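Local coordinates for ribonucleoside-diphosphate reductase (Pseudomonas aeruginosa, PDB 5IM3), which probably reduces ribonucleoside diphosphates to deoxyribonucleotides for DNA synthesis, using thioredoxin-derived electrons under allosteric control by bound nucleotides, at residues T588-N593 against A600-G605; M633-I638 against D705-Y710; N641-P646 against N650-H655. All coordinates share one frame; numbering follows the deposited sequence.

Contact 1: T588-N593 against A600-G605; sequences TEITLN and AVCNLG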
loop_
_atom_site.group_PDB
_atom_site.type_symbol
_atom_site.label_atom_id
_atom_site.label_comp_id
_atom_site.label_asym_id
_atom_site.label_seq_id
_atom_site.Cartn_x
_atom_site.Cartn_y
_atom_site.Cartn_z
ATOM N N THR A 588 -2.470 -37.581 -1.110
ATOM C CA THR A 588 -3.113 -37.300 -2.398
ATOM C C THR A 588 -2.546 -38.129 -3.548
ATOM O O THR A 588 -2.486 -37.652 -4.679
ATOM C CB THR A 588 -3.041 -35.807 -2.752
ATOM O OG1 THR A 588 -1.719 -35.464 -3.190
ATOM C CG2 THR A 588 -3.431 -34.951 -1.552
ATOM N N GLU A 589 -2.148 -39.380 -3.295
ATOM C CA GLU A 589 -1.738 -40.286 -4.360
ATOM C C GLU A 589 -2.545 -41.578 -4.393
ATOM O O GLU A 589 -2.326 -42.402 -5.290
ATOM C CB GLU A 589 -0.243 -40.625 -4.241
ATOM C CG GLU A 589 0.115 -41.755 -3.261
ATOM C CD GLU A 589 0.011 -41.342 -1.809
ATOM O OE1 GLU A 589 -0.445 -40.212 -1.532
ATOM O OE2 GLU A 589 0.396 -42.151 -0.941
ATOM N N ILE A 590 -3.467 -41.779 -3.456
ATOM C CA ILE A 590 -4.216 -43.023 -3.325
ATOM C C ILE A 590 -5.656 -42.779 -3.756
ATOM O O ILE A 590 -6.247 -41.747 -3.422
ATOM C CB ILE A 590 -4.153 -43.546 -1.876
ATOM C CG1 ILE A 590 -2.693 -43.743 -1.450
ATOM C CG2 ILE A 590 -4.940 -44.835 -1.731
ATOM C CD1 ILE A 590 -1.922 -44.747 -2.297
ATOM N N THR A 591 -6.225 -43.744 -4.499
ATOM C CA THR A 591 -7.604 -43.644 -4.989
ATOM C C THR A 591 -8.256 -45.018 -4.809
ATOM O O THR A 591 -8.312 -45.829 -5.736
ATOM C CB THR A 591 -7.662 -43.177 -6.446
ATOM O OG1 THR A 591 -6.895 -44.061 -7.272
ATOM C CG2 THR A 591 -7.119 -41.764 -6.585
ATOM N N LEU A 592 -8.758 -45.266 -3.600
ATOM C CA LEU A 592 -9.380 -46.531 -3.241
ATOM C C LEU A 592 -10.805 -46.298 -2.749
ATOM O O LEU A 592 -11.131 -45.230 -2.222
ATOM C CB LEU A 592 -8.569 -47.250 -2.156
ATOM C CG LEU A 592 -7.123 -47.611 -2.505
ATOM C CD1 LEU A 592 -6.408 -48.158 -1.277
ATOM C CD2 LEU A 592 -7.071 -48.616 -3.645
ATOM N N ASN A 593 -11.649 -47.315 -2.919
ATOM C CA ASN A 593 -13.041 -47.234 -2.497
ATOM C C ASN A 593 -13.164 -47.264 -0.977
ATOM O O ASN A 593 -12.356 -47.874 -0.273
ATOM C CB ASN A 593 -13.852 -48.390 -3.080
ATOM C CG ASN A 593 -13.983 -48.318 -4.585
ATOM O OD1 ASN A 593 -13.729 -47.281 -5.196
ATOM N ND2 ASN A 593 -14.394 -49.425 -5.193
ATOM N N ALA A 600 -10.130 -48.078 3.476
ATOM C CA ALA A 600 -9.066 -48.459 2.556
ATOM C C ALA A 600 -7.701 -48.287 3.215
ATOM O O ALA A 600 -7.481 -47.352 3.989
ATOM C CB ALA A 600 -9.143 -47.625 1.282
ATOM N N VAL A 601 -6.787 -49.205 2.906
ATOM C CA VAL A 601 -5.455 -49.242 3.497
ATOM C C VAL A 601 -4.433 -49.123 2.373
ATOM O O VAL A 601 -4.514 -49.852 1.378
ATOM C CB VAL A 601 -5.225 -50.539 4.295
ATOM C CG1 VAL A 601 -3.950 -50.439 5.121
ATOM C CG2 VAL A 601 -6.422 -50.852 5.181
ATOM N N CYS A 602 -3.468 -48.218 2.537
ATOM C CA CYS A 602 -2.410 -48.027 1.550
ATOM C C CYS A 602 -1.182 -48.825 1.973
ATOM O O CYS A 602 -0.583 -48.548 3.019
ATOM C CB CYS A 602 -2.044 -46.552 1.392
ATOM S SG CYS A 602 -3.365 -45.385 1.820
ATOM N N ASN A 603 -0.811 -49.806 1.159
ATOM C CA ASN A 603 0.368 -50.634 1.394
ATOM C C ASN A 603 1.405 -50.255 0.336
ATOM O O ASN A 603 1.199 -50.502 -0.858
ATOM C CB ASN A 603 -0.009 -52.113 1.341
ATOM C CG ASN A 603 -1.377 -52.390 1.973
ATOM O OD1 ASN A 603 -1.533 -52.348 3.195
ATOM N ND2 ASN A 603 -2.371 -52.671 1.136
ATOM N N LEU A 604 2.515 -49.647 0.773
ATOM C CA LEU A 604 3.351 -48.840 -0.109
ATOM C C LEU A 604 4.814 -49.257 -0.081
ATOM O O LEU A 604 5.334 -49.733 0.932
ATOM C CB LEU A 604 3.272 -47.357 0.270
ATOM C CG LEU A 604 1.880 -46.739 0.276
ATOM C CD1 LEU A 604 1.948 -45.297 0.770
ATOM C CD2 LEU A 604 1.257 -46.821 -1.110
ATOM N N GLY A 605 5.472 -49.035 -1.218
ATOM C CA GLY A 605 6.908 -49.187 -1.370
ATOM C C GLY A 605 7.328 -48.498 -2.649
ATOM O O GLY A 605 6.494 -48.159 -3.492
#
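Of the two flat groups, the carboxylate of E589 has OE2 3.9 Å from the CD1 methyl of L604, the two side chains approaching from opposite directions. Both carboxylate oxygens are hydrogen-bonded to groups beyond the two segments, so the methyl adds packing alone. The amide of N593 takes no part across the contact and gives ND2 to the carbonyl of Q575; it is the backbone O of N593 that touches A600 CB, at 3.6 Å. Between these ends lies a row of aliphatic contacts. I590 has CG1 beside its backbone N (chi1 -57°) and CG2 anti to that N, which brings both branches against C602: CG1 is 3.7 Å from SG and CG2 is 3.9 Å from SG. CD1 of I590 carries on to L604 CD2, 4.0 Å away. L592 packs CB against A600 CB at 3.5 Å and reaches the V601 carbonyl O with CD1. C602 forms a disulfide with C373 of the neighbouring antiparallel strand 373-377, consistent with the oxidised redox pair of class I reductases. No hydrogen bond joins the two segments; hydrocarbon backs the sulfur on this side, so reducing the disulfide need break no polar bond across this contact.

Contact 2: M633-I638 against D705-Y710; sequences MLDNVI and DERGAY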
loop_
_atom_site.group_PDB
_atom_site.type_symbol
_atom_site.label_atom_id
_atom_site.label_comp_id
_atom_site.label_asym_id
_atom_site.label_seq_id
_atom_site.Cartn_x
_atom_site.Cartn_y
_atom_site.Cartn_z
ATOM N N MET A 633 6.390 -58.631 -2.176
ATOM C CA MET A 633 6.547 -58.127 -0.816
ATOM C C MET A 633 5.342 -57.295 -0.397
ATOM O O MET A 633 4.872 -57.399 0.743
ATOM C CB MET A 633 7.829 -57.303 -0.713
ATOM C CG MET A 633 9.088 -58.116 -0.965
ATOM S SD MET A 633 10.570 -57.106 -1.115
ATOM C CE MET A 633 10.694 -56.392 0.521
ATOM N N LEU A 634 4.821 -56.467 -1.306
ATOM C CA LEU A 634 3.660 -55.648 -0.968
ATOM C C LEU A 634 2.419 -56.508 -0.775
ATOM O O LEU A 634 1.597 -56.232 0.106
ATOM C CB LEU A 634 3.423 -54.594 -2.050
ATOM C CG LEU A 634 4.426 -53.437 -2.092
ATOM C CD1 LEU A 634 4.114 -52.487 -3.243
ATOM C CD2 LEU A 634 4.453 -52.673 -0.770
ATOM N N ASP A 635 2.265 -57.561 -1.581
ATOM C CA ASP A 635 1.133 -58.457 -1.385
ATOM C C ASP A 635 1.239 -59.178 -0.048
ATOM O O ASP A 635 0.225 -59.412 0.620
ATOM C CB ASP A 635 1.044 -59.459 -2.535
ATOM C CG ASP A 635 -0.330 -60.102 -2.641
ATOM O OD1 ASP A 635 -1.334 -59.359 -2.656
ATOM O OD2 ASP A 635 -0.413 -61.344 -2.700
ATOM N N ASN A 636 2.462 -59.524 0.366
ATOM C CA ASN A 636 2.658 -60.133 1.677
ATOM C C ASN A 636 2.251 -59.180 2.794
ATOM O O ASN A 636 1.693 -59.607 3.812
ATOM C CB ASN A 636 4.117 -60.551 1.850
ATOM C CG ASN A 636 4.474 -61.791 1.055
ATOM O OD1 ASN A 636 3.757 -62.187 0.135
ATOM N ND2 ASN A 636 5.588 -62.415 1.412
ATOM N N VAL A 637 2.526 -57.885 2.622
ATOM C CA VAL A 637 2.195 -56.905 3.654
ATOM C C VAL A 637 0.733 -57.029 4.061
ATOM O O VAL A 637 0.382 -56.866 5.235
ATOM C CB VAL A 637 2.528 -55.483 3.163
ATOM C CG1 VAL A 637 1.800 -54.432 3.998
ATOM C CG2 VAL A 637 4.026 -55.248 3.213
ATOM N N ILE A 638 -0.140 -57.323 3.094
ATOM C CA ILE A 638 -1.574 -57.392 3.364
ATOM C C ILE A 638 -1.875 -58.469 4.396
ATOM O O ILE A 638 -2.678 -58.267 5.315
ATOM C CB ILE A 638 -2.345 -57.641 2.054
ATOM C CG1 ILE A 638 -1.903 -56.631 0.978
ATOM C CG2 ILE A 638 -3.853 -57.629 2.315
ATOM C CD1 ILE A 638 -2.964 -55.693 0.510
ATOM N N ASP A 705 -1.668 -66.415 -10.359
ATOM C CA ASP A 705 -1.491 -67.818 -10.717
ATOM C C ASP A 705 -1.103 -68.656 -9.507
ATOM O O ASP A 705 -1.466 -69.835 -9.429
ATOM C CB ASP A 705 -0.431 -67.952 -11.811
ATOM C CG ASP A 705 -0.821 -67.245 -13.096
ATOM O OD1 ASP A 705 -2.030 -67.163 -13.393
ATOM O OD2 ASP A 705 0.086 -66.776 -13.814
ATOM N N GLU A 706 -0.378 -68.067 -8.556
ATOM C CA GLU A 706 0.136 -68.793 -7.400
ATOM C C GLU A 706 -0.793 -68.711 -6.196
ATOM O O GLU A 706 -0.909 -69.679 -5.438
ATOM C CB GLU A 706 1.518 -68.247 -7.023
ATOM C CG GLU A 706 2.165 -68.928 -5.826
ATOM C CD GLU A 706 3.460 -68.258 -5.407
ATOM O OE1 GLU A 706 4.069 -67.555 -6.244
ATOM O OE2 GLU A 706 3.862 -68.424 -4.236
ATOM N N ARG A 707 -1.455 -67.572 -5.998
ATOM C CA ARG A 707 -2.285 -67.351 -4.824
ATOM C C ARG A 707 -3.761 -67.192 -5.146
ATOM O O ARG A 707 -4.584 -67.226 -4.224
ATOM C CB ARG A 707 -1.796 -66.106 -4.067
ATOM C CG ARG A 707 -0.363 -66.228 -3.569
ATOM C CD ARG A 707 0.208 -64.910 -3.069
ATOM N NE ARG A 707 1.482 -65.120 -2.391
ATOM C CZ ARG A 707 2.266 -64.154 -1.924
ATOM N NH1 ARG A 707 1.920 -62.880 -2.057
ATOM N NH2 ARG A 707 3.407 -64.467 -1.322
ATOM N N GLY A 708 -4.118 -67.033 -6.411
ATOM C CA GLY A 708 -5.491 -66.739 -6.785
ATOM C C GLY A 708 -5.756 -65.249 -6.850
ATOM O O GLY A 708 -5.168 -64.445 -6.126
ATOM N N ALA A 709 -6.658 -64.872 -7.752
ATOM C CA ALA A 709 -7.043 -63.478 -7.879
ATOM C C ALA A 709 -7.798 -63.023 -6.631
ATOM O O ALA A 709 -8.359 -63.830 -5.883
ATOM C CB ALA A 709 -7.904 -63.273 -9.125
ATOM N N TYR A 710 -7.802 -61.712 -6.404
ATOM C CA TYR A 710 -8.520 -61.178 -5.256
ATOM C C TYR A 710 -10.023 -61.391 -5.428
ATOM O O TYR A 710 -10.528 -61.568 -6.540
ATOM C CB TYR A 710 -8.193 -59.695 -5.041
ATOM C CG TYR A 710 -8.555 -58.754 -6.176
ATOM C CD1 TYR A 710 -7.723 -58.612 -7.282
ATOM C CD2 TYR A 710 -9.708 -57.975 -6.121
ATOM C CE1 TYR A 710 -8.043 -57.744 -8.313
ATOM C CE2 TYR A 710 -10.034 -57.103 -7.148
ATOM C CZ TYR A 710 -9.197 -56.989 -8.240
ATOM O OH TYR A 710 -9.514 -56.121 -9.261
#
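R707 bridges two helices of the barrel domain. It closes helix 679-707 and reaches helix 620-640, which belongs to the crossover between the parallel strands 600-608 and 659-663. The chain of R707 is extended from CG to NE, so the guanidinium arrives at full length and meets D635 and N636 with its edge. NH1 makes a bent salt-bridge bond with D635 OD2 at 2.9 Å, using the oxygen's anti lone pair; carboxylate and guanidinium are nearly coplanar, 25° apart. CG anti to the backbone N (chi1 -161°) sends the D635 carboxylate toward R707, the two side chains running past each other in opposite directions. Its other oxygen is engaged by N763 and R656, and R762 also binds OD2, so the buried carboxylate sits among several cationic groups that would be expected to favour its charged form. N636 crosses the arginine at about a right angle. The nitrogen of its amide is held as well, ND2 donating to the L330 carbonyl and to E334, which also takes R707 NH2 in a salt bridge. The helix ends with R707, and G708 after it has positive phi. N636 OD1 accepts NH2 at 2.7 Å in the carbonyl plane on a lone pair, the bond bent to 135° at the hydrogen, and takes a second, weak bond from R707 NH1.

Contact 3: N641-P646 against N650-H655; sequences NYYSVP and NSNFKH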
loop_
_atom_site.group_PDB
_atom_site.type_symbol
_atom_site.label_atom_id
_atom_site.label_comp_id
_atom_site.label_asym_id
_atom_site.label_seq_id
_atom_site.Cartn_x
_atom_site.Cartn_y
_atom_site.Cartn_z
ATOM N N ASN A 641 0.029 -57.731 8.032
ATOM C CA ASN A 641 -0.361 -56.526 8.749
ATOM C C ASN A 641 -1.368 -56.846 9.849
ATOM O O ASN A 641 -2.346 -57.565 9.623
ATOM C CB ASN A 641 -0.945 -55.517 7.764
ATOM C CG ASN A 641 -1.099 -54.138 8.360
ATOM O OD1 ASN A 641 -0.113 -53.466 8.661
ATOM N ND2 ASN A 641 -2.338 -53.704 8.525
ATOM N N TYR A 642 -1.115 -56.325 11.049
ATOM C CA TYR A 642 -2.048 -56.461 12.159
ATOM C C TYR A 642 -3.075 -55.338 12.091
ATOM O O TYR A 642 -2.711 -54.160 12.021
ATOM C CB TYR A 642 -1.326 -56.435 13.506
ATOM C CG TYR A 642 -2.286 -56.493 14.675
ATOM C CD1 TYR A 642 -2.884 -57.690 15.046
ATOM C CD2 TYR A 642 -2.610 -55.348 15.394
ATOM C CE1 TYR A 642 -3.771 -57.748 16.107
ATOM C CE2 TYR A 642 -3.496 -55.396 16.456
ATOM C CZ TYR A 642 -4.074 -56.596 16.806
ATOM O OH TYR A 642 -4.954 -56.649 17.863
ATOM N N TYR A 643 -4.351 -55.703 12.120
ATOM C CA TYR A 643 -5.441 -54.766 11.888
ATOM C C TYR A 643 -6.137 -54.422 13.198
ATOM O O TYR A 643 -6.542 -55.317 13.949
ATOM C CB TYR A 643 -6.442 -55.347 10.891
ATOM C CG TYR A 643 -5.850 -55.562 9.518
ATOM C CD1 TYR A 643 -5.845 -54.539 8.580
ATOM C CD2 TYR A 643 -5.292 -56.786 9.161
ATOM C CE1 TYR A 643 -5.310 -54.722 7.327
ATOM C CE2 TYR A 643 -4.748 -56.983 7.904
ATOM C CZ TYR A 643 -4.756 -55.943 6.990
ATOM O OH TYR A 643 -4.217 -56.115 5.732
ATOM N N SER A 644 -6.282 -53.122 13.457
ATOM C CA SER A 644 -6.955 -52.618 14.648
ATOM C C SER A 644 -8.460 -52.489 14.445
ATOM O O SER A 644 -9.236 -52.865 15.328
ATOM C CB SER A 644 -6.378 -51.252 15.039
ATOM O OG SER A 644 -4.978 -51.318 15.250
ATOM N N VAL A 645 -8.884 -51.950 13.305
ATOM C CA VAL A 645 -10.304 -51.780 13.011
ATOM C C VAL A 645 -10.713 -52.815 11.969
ATOM O O VAL A 645 -9.989 -53.023 10.983
ATOM C CB VAL A 645 -10.612 -50.352 12.534
ATOM C CG1 VAL A 645 -10.069 -49.335 13.531
ATOM C CG2 VAL A 645 -10.036 -50.101 11.152
ATOM N N PRO A 646 -11.868 -53.470 12.130
ATOM C CA PRO A 646 -12.184 -54.609 11.255
ATOM C C PRO A 646 -12.469 -54.218 9.816
ATOM O O PRO A 646 -12.216 -55.020 8.910
ATOM C CB PRO A 646 -13.415 -55.231 11.929
ATOM C CG PRO A 646 -14.068 -54.085 12.618
ATOM C CD PRO A 646 -12.957 -53.181 13.078
ATOM N N ASN A 650 -11.132 -55.826 6.356
ATOM C CA ASN A 650 -12.117 -56.248 5.365
ATOM C C ASN A 650 -11.742 -55.767 3.966
ATOM O O ASN A 650 -11.788 -56.537 3.003
ATOM C CB ASN A 650 -13.501 -55.730 5.763
ATOM C CG ASN A 650 -14.591 -56.213 4.835
ATOM O OD1 ASN A 650 -14.608 -57.375 4.431
ATOM N ND2 ASN A 650 -15.501 -55.317 4.479
ATOM N N SER A 651 -11.371 -54.491 3.832
ATOM C CA SER A 651 -11.084 -53.953 2.505
ATOM C C SER A 651 -9.762 -54.483 1.963
ATOM O O SER A 651 -9.633 -54.737 0.760
ATOM C CB SER A 651 -11.049 -52.429 2.546
ATOM O OG SER A 651 -9.868 -51.978 3.178
ATOM N N ASN A 652 -8.759 -54.632 2.827
ATOM C CA ASN A 652 -7.472 -55.134 2.363
ATOM C C ASN A 652 -7.588 -56.578 1.893
ATOM O O ASN A 652 -7.064 -56.931 0.833
ATOM C CB ASN A 652 -6.428 -55.010 3.472
ATOM C CG ASN A 652 -5.324 -54.026 3.133
ATOM O OD1 ASN A 652 -5.446 -53.217 2.210
ATOM N ND2 ASN A 652 -4.240 -54.083 3.893
ATOM N N PHE A 653 -8.297 -57.420 2.653
ATOM C CA PHE A 653 -8.458 -58.821 2.270
ATOM C C PHE A 653 -9.348 -58.974 1.044
ATOM O O PHE A 653 -9.124 -59.876 0.229
ATOM C CB PHE A 653 -9.044 -59.630 3.431
ATOM C CG PHE A 653 -8.064 -59.930 4.540
ATOM C CD1 PHE A 653 -6.805 -59.350 4.567
ATOM C CD2 PHE A 653 -8.408 -60.815 5.554
ATOM C CE1 PHE A 653 -5.914 -59.639 5.588
ATOM C CE2 PHE A 653 -7.521 -61.106 6.576
ATOM C CZ PHE A 653 -6.274 -60.517 6.593
ATOM N N LYS A 654 -10.358 -58.112 0.896
ATOM C CA LYS A 654 -11.292 -58.239 -0.220
ATOM C C LYS A 654 -10.631 -57.858 -1.539
ATOM O O LYS A 654 -10.775 -58.564 -2.544
ATOM C CB LYS A 654 -12.522 -57.363 0.024
ATOM C CG LYS A 654 -13.774 -58.102 0.470
ATOM C CD LYS A 654 -14.830 -57.113 0.954
ATOM C CE LYS A 654 -16.191 -57.760 1.118
ATOM N NZ LYS A 654 -16.868 -57.989 -0.190
ATOM N N HIS A 655 -9.900 -56.740 -1.553
ATOM C CA HIS A 655 -9.439 -56.121 -2.788
ATOM C C HIS A 655 -7.931 -56.153 -2.974
ATOM O O HIS A 655 -7.464 -56.023 -4.110
ATOM C CB HIS A 655 -9.907 -54.659 -2.845
ATOM C CG HIS A 655 -11.339 -54.470 -2.458
ATOM N ND1 HIS A 655 -12.374 -55.111 -3.104
ATOM C CD2 HIS A 655 -11.910 -53.717 -1.487
ATOM C CE1 HIS A 655 -13.521 -54.760 -2.550
ATOM N NE2 HIS A 655 -13.267 -53.915 -1.566
#
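Y643 meets F653 through ring carbon CE2, which lies 3.7 Å from F653 CE1. The two rings have centroids 5.5 Å apart and planes 85° to one another, in an oblique pairing. CG of Y643 lies beside its backbone N, anti to the carbonyl carbon (chi1 -64°), which sends the ring toward helix 646-655. At the end of the tyrosine the hydroxyl accepts a nearly straight hydrogen bond: N652 ND2 lies 2.7 Å from Y643 OH, with an angle of 170° at the hydrogen. The donor sits at the edge of the tyrosine ring, and the hydroxyl lies in the plane of the amide, although ring and amide are themselves almost perpendicular. CB of N652 also packs against the phenol, 3.3 Å from Y643 OH. The same hydroxyl bonds to the carbonyl of I638, near the end of helix 620-640, so it serves both helices. N652 ND2 has a second partner in N603 OD1 on strand 600-608, which ties the tyrosine to the sheet through one amide. N641 ND2 of the same segment lies over one face of the Y643 ring, 3.4 Å above the plane and toward the rim. Further along, P646 opens the next helix: its carbonyl O takes the N-H of N650 at 2.9 Å. The side-chain ND2 of N650 turns instead to the carbonyl of D597. V645 holds the N-cap position. P646 in the first turn and the i to i+4 bond to N650 are those of a regular alpha-helix start, here after the short loop joining helices 620-640 and 646-655, within the crossover between barrel strands 600-608 and 659-663.

All three contacts lie in the ten-stranded alpha-beta barrel domain, on the same side of the chain's centre. Their centres are about 16 Å (contacts 1 and 2), 13 Å (1 and 3) and 14 Å (2 and 3) apart. Contact 1 comes first in the chain and closes before the others open; contact 3 then falls entirely between the two segments of contact 2. Strand 600-608 leads into helix 620-640, and that into helix 646-655, and both helices pack on the strand: L634 CD2 touches L604 and G605, while S651 touches A600 and V601. Y710 also meets the H655 carbonyl. The disulfide-bearing strand is thus backed by both crossover helices.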